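Local coordinates for DNA repair and telomere maintenance protein nbs1 (Schizosaccharomyces pombe, PDB 3HUF) that serves as the phosphoprotein-binding adaptor of the MRN complex, tethering phosphorylated Ctp1 through its FHA-BRCT-BRCT region for repair of DNA double-strand breaks, at residues Ser160-Met166 against Ile294-Lys299. Residues are numbered along the deposited sequence; the frame is centred on the assembly and turned at random.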
ATOM      1  N   SER A 160     -13.644 -11.946  16.896  1.00 44.64           N
ATOM      2  CA  SER A 160     -13.038 -10.633  17.085  1.00 43.84           C
ATOM      3  C   SER A 160     -11.962 -10.348  16.045  1.00 42.91           C
ATOM      4  O   SER A 160     -11.241 -11.263  15.626  1.00 42.74           O
ATOM      5  CB  SER A 160     -12.397 -10.546  18.470  1.00 43.37           C
ATOM      6  OG  SER A 160     -13.365 -10.648  19.494  1.00 45.79           O
ATOM      7  N   ILE A 161     -11.836  -9.081  15.650  1.00 42.07           N
ATOM      8  CA  ILE A 161     -10.717  -8.666  14.775  1.00 41.31           C
ATOM      9  C   ILE A 161      -9.428  -8.494  15.598  1.00 41.39           C
ATOM     10  O   ILE A 161      -9.477  -8.277  16.811  1.00 41.35           O
ATOM     11  CB  ILE A 161     -11.009  -7.360  13.964  1.00 41.13           C
ATOM     12  CG1 ILE A 161     -11.259  -6.158  14.892  1.00 39.37           C
ATOM     13  CG2 ILE A 161     -12.140  -7.592  12.941  1.00 41.05           C
ATOM     14  CD1 ILE A 161     -11.260  -4.809  14.179  1.00 38.01           C
ATOM     15  N   THR A 162      -8.287  -8.606  14.936  1.00 41.30           N
ATOM     16  CA  THR A 162      -6.995  -8.509  15.604  1.00 41.29           C
ATOM     17  C   THR A 162      -6.567  -7.058  15.791  1.00 41.05           C
ATOM     18  O   THR A 162      -7.100  -6.159  15.140  1.00 40.64           O
ATOM     19  CB  THR A 162      -5.903  -9.198  14.770  1.00 41.70           C
ATOM     20  OG1 THR A 162      -5.811  -8.553  13.494  1.00 40.26           O
ATOM     21  CG2 THR A 162      -6.204 -10.690  14.585  1.00 40.93           C
ATOM     22  N   VAL A 163      -5.589  -6.848  16.679  1.00 40.84           N
ATOM     23  CA  VAL A 163      -4.967  -5.535  16.899  1.00 40.01           C
ATOM     24  C   VAL A 163      -4.377  -4.943  15.609  1.00 39.37           C
ATOM     25  O   VAL A 163      -4.415  -3.730  15.403  1.00 38.97           O
ATOM     26  CB  VAL A 163      -3.851  -5.608  17.965  1.00 40.43           C
ATOM     27  CG1 VAL A 163      -3.431  -4.212  18.392  1.00 39.56           C
ATOM     28  CG2 VAL A 163      -4.334  -6.366  19.170  1.00 41.38           C
ATOM     29  N   GLY A 164      -3.844  -5.806  14.743  1.00 38.87           N
ATOM     30  CA  GLY A 164      -3.301  -5.360  13.461  1.00 37.90           C
ATOM     31  C   GLY A 164      -4.385  -4.710  12.626  1.00 37.53           C
ATOM     32  O   GLY A 164      -4.159  -3.681  11.963  1.00 36.86           O
ATOM     33  N   THR A 165      -5.578  -5.301  12.682  1.00 36.81           N
ATOM     34  CA  THR A 165      -6.722  -4.768  11.952  1.00 36.26           C
ATOM     35  C   THR A 165      -7.173  -3.438  12.534  1.00 35.60           C
ATOM     36  O   THR A 165      -7.397  -2.488  11.790  1.00 35.31           O
ATOM     37  CB  THR A 165      -7.890  -5.753  11.930  1.00 36.21           C
ATOM     38  OG1 THR A 165      -7.425  -7.012  11.436  1.00 37.58           O
ATOM     39  CG2 THR A 165      -8.991  -5.233  11.027  1.00 35.37           C
ATOM     40  N   MET A 166      -7.285  -3.381  13.862  1.00 35.61           N
ATOM     41  CA  MET A 166      -7.703  -2.171  14.559  1.00 35.82           C
ATOM     42  C   MET A 166      -6.765  -1.010  14.231  1.00 36.16           C
ATOM     43  O   MET A 166      -7.212   0.116  13.968  1.00 36.17           O
ATOM     44  CB  MET A 166      -7.676  -2.398  16.063  1.00 36.13           C
ATOM     45  CG  MET A 166      -8.579  -3.502  16.586  1.00 36.14           C
ATOM     46  SD  MET A 166      -8.144  -3.910  18.299  1.00 35.90           S
ATOM     47  CE  MET A 166      -9.201  -5.352  18.589  1.00 33.19           C
ATOM     48  N   ILE A 294      -5.773  -4.022  24.650  1.00 46.67           N
ATOM     49  CA  ILE A 294      -6.251  -3.186  23.535  1.00 46.45           C
ATOM     50  C   ILE A 294      -7.549  -3.779  22.960  1.00 46.34           C
ATOM     51  O   ILE A 294      -8.478  -3.051  22.602  1.00 45.84           O
ATOM     52  CB  ILE A 294      -5.200  -3.047  22.413  1.00 46.52           C
ATOM     53  CG1 ILE A 294      -3.831  -2.686  23.004  1.00 47.22           C
ATOM     54  CG2 ILE A 294      -5.650  -1.997  21.407  1.00 45.89           C
ATOM     55  CD1 ILE A 294      -2.723  -2.445  21.988  1.00 48.38           C
ATOM     56  N   GLU A 295      -7.590  -5.109  22.907  1.00 46.33           N
ATOM     57  CA  GLU A 295      -8.767  -5.873  22.509  1.00 46.43           C
ATOM     58  C   GLU A 295      -9.986  -5.481  23.350  1.00 46.11           C
ATOM     59  O   GLU A 295     -11.074  -5.274  22.814  1.00 45.78           O
ATOM     60  CB  GLU A 295      -8.482  -7.383  22.609  1.00 46.56           C
ATOM     61  CG  GLU A 295      -7.542  -7.955  21.523  1.00 48.23           C
ATOM     62  CD  GLU A 295      -6.035  -7.877  21.860  1.00 50.80           C
ATOM     63  OE1 GLU A 295      -5.622  -7.068  22.726  1.00 51.30           O
ATOM     64  OE2 GLU A 295      -5.247  -8.632  21.235  1.00 51.13           O
ATOM     65  N   GLN A 296      -9.791  -5.352  24.663  1.00 46.19           N
ATOM     66  CA  GLN A 296     -10.860  -4.925  25.564  1.00 46.18           C
ATOM     67  C   GLN A 296     -11.194  -3.445  25.376  1.00 46.33           C
ATOM     68  O   GLN A 296     -12.356  -3.041  25.470  1.00 45.99           O
ATOM     69  CB  GLN A 296     -10.475  -5.203  27.012  1.00 46.35           C
ATOM     70  CG  GLN A 296     -10.588  -6.673  27.420  1.00 46.52           C
ATOM     71  CD  GLN A 296      -9.861  -6.983  28.731  1.00 46.12           C
ATOM     72  OE1 GLN A 296      -8.689  -6.641  28.904  1.00 44.57           O
ATOM     73  NE2 GLN A 296     -10.554  -7.645  29.652  1.00 44.61           N
ATOM     74  N   LEU A 297     -10.163  -2.650  25.097  1.00 46.59           N
ATOM     75  CA  LEU A 297     -10.298  -1.211  24.873  1.00 47.00           C
ATOM     76  C   LEU A 297     -11.067  -0.895  23.584  1.00 47.27           C
ATOM     77  O   LEU A 297     -11.810   0.084  23.534  1.00 47.28           O
ATOM     78  CB  LEU A 297      -8.909  -0.566  24.806  1.00 47.13           C
ATOM     79  CG  LEU A 297      -8.540   0.653  25.652  1.00 47.02           C
ATOM     80  CD1 LEU A 297      -7.372   1.374  24.989  1.00 46.98           C
ATOM     81  CD2 LEU A 297      -9.701   1.604  25.857  1.00 47.29           C
ATOM     82  N   TRP A 298     -10.866  -1.714  22.550  1.00 47.69           N
ATOM     83  CA  TRP A 298     -11.577  -1.588  21.272  1.00 48.30           C
ATOM     84  C   TRP A 298     -13.081  -1.828  21.445  1.00 49.40           C
ATOM     85  O   TRP A 298     -13.896  -1.122  20.850  1.00 49.09           O
ATOM     86  CB  TRP A 298     -10.993  -2.563  20.255  1.00 47.90           C
ATOM     87  CG  TRP A 298     -11.518  -2.442  18.846  1.00 47.41           C
ATOM     88  CD1 TRP A 298     -12.439  -3.253  18.245  1.00 47.40           C
ATOM     89  CD2 TRP A 298     -11.132  -1.471  17.854  1.00 47.14           C
ATOM     90  NE1 TRP A 298     -12.653  -2.851  16.944  1.00 47.02           N
ATOM     91  CE2 TRP A 298     -11.866  -1.760  16.678  1.00 46.60           C
ATOM     92  CE3 TRP A 298     -10.236  -0.393  17.842  1.00 47.35           C
ATOM     93  CZ2 TRP A 298     -11.746  -0.999  15.510  1.00 45.75           C
ATOM     94  CZ3 TRP A 298     -10.110   0.364  16.669  1.00 46.70           C
ATOM     95  CH2 TRP A 298     -10.862   0.051  15.521  1.00 46.46           C
ATOM     96  N   LYS A 299     -13.438  -2.809  22.273  1.00 50.62           N
ATOM     97  CA  LYS A 299     -14.841  -3.102  22.570  1.00 52.75           C
ATOM     98  C   LYS A 299     -15.581  -1.886  23.122  1.00 53.87           C
ATOM     99  O   LYS A 299     -16.734  -1.647  22.773  1.00 53.70           O
ATOM    100  CB  LYS A 299     -14.965  -4.290  23.532  1.00 52.58           C
ATOM    101  CG  LYS A 299     -14.380  -5.572  22.967  1.00 53.22           C
ATOM    102  CD  LYS A 299     -14.758  -6.792  23.775  1.00 54.66           C
ATOM    103  CE  LYS A 299     -14.335  -8.053  23.034  1.00 55.32           C
ATOM    104  NZ  LYS A 299     -15.174  -9.234  23.386  1.00 55.97           N
TER
HETATM  105  O   HOH W   1      -4.872  -9.588  18.118  1.00 53.27           O
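In the tandem BRCT region of Nbs1, Met166 on helix 163-170 of the first repeat lies against Trp298 on helix 294-302 of the second, a Met-aromatic contact in the interface between the two repeats. Here a flexible methionine is laid along an indole where two BRCT domains meet, the straight chain and the ring system side by side but pointing in opposite senses. Met166 CG sits over one ring face, 3.7 Å from the centroid of the six-membered ring and 19° off its normal, as a CH-pi contact. The sulfur SD follows more obliquely, 4.1 Å from the centroid of the five-membered ring. With CG of Trp298 anti to the backbone N (chi1 -173°), the indole extends toward helix 163-170, where Phe169 and Leu170 also touch it. The Ile161 side chain crosses that of Trp298 at about a right angle, and its CD1 approaches the ring obliquely, 3.7 Å from Trp298 NE1. That nitrogen is satisfied, donating to the backbone O of Gln214, between helices 198-209 and 219-222; the Gln214 side chain in turn bonds to Ile161 N, so one residue holds both partners. At the start of helix 163-170, where Thr162 stands at the N-cap and accepts a weak bond from Thr165 N, the packing becomes mixed. Val163 CG1 touches Ile294 CD1 at 4.1 Å, while Val163 CG2 rests against Glu295 OE2 at 3.2 Å, a contact and not a bond, the glutamate chain bending at chi2 (87°). No direct hydrogen bond joins the two segments; instead one water accepts from Val163 N at 3.2 Å and donates to Glu295 OE2 at 3.3 Å.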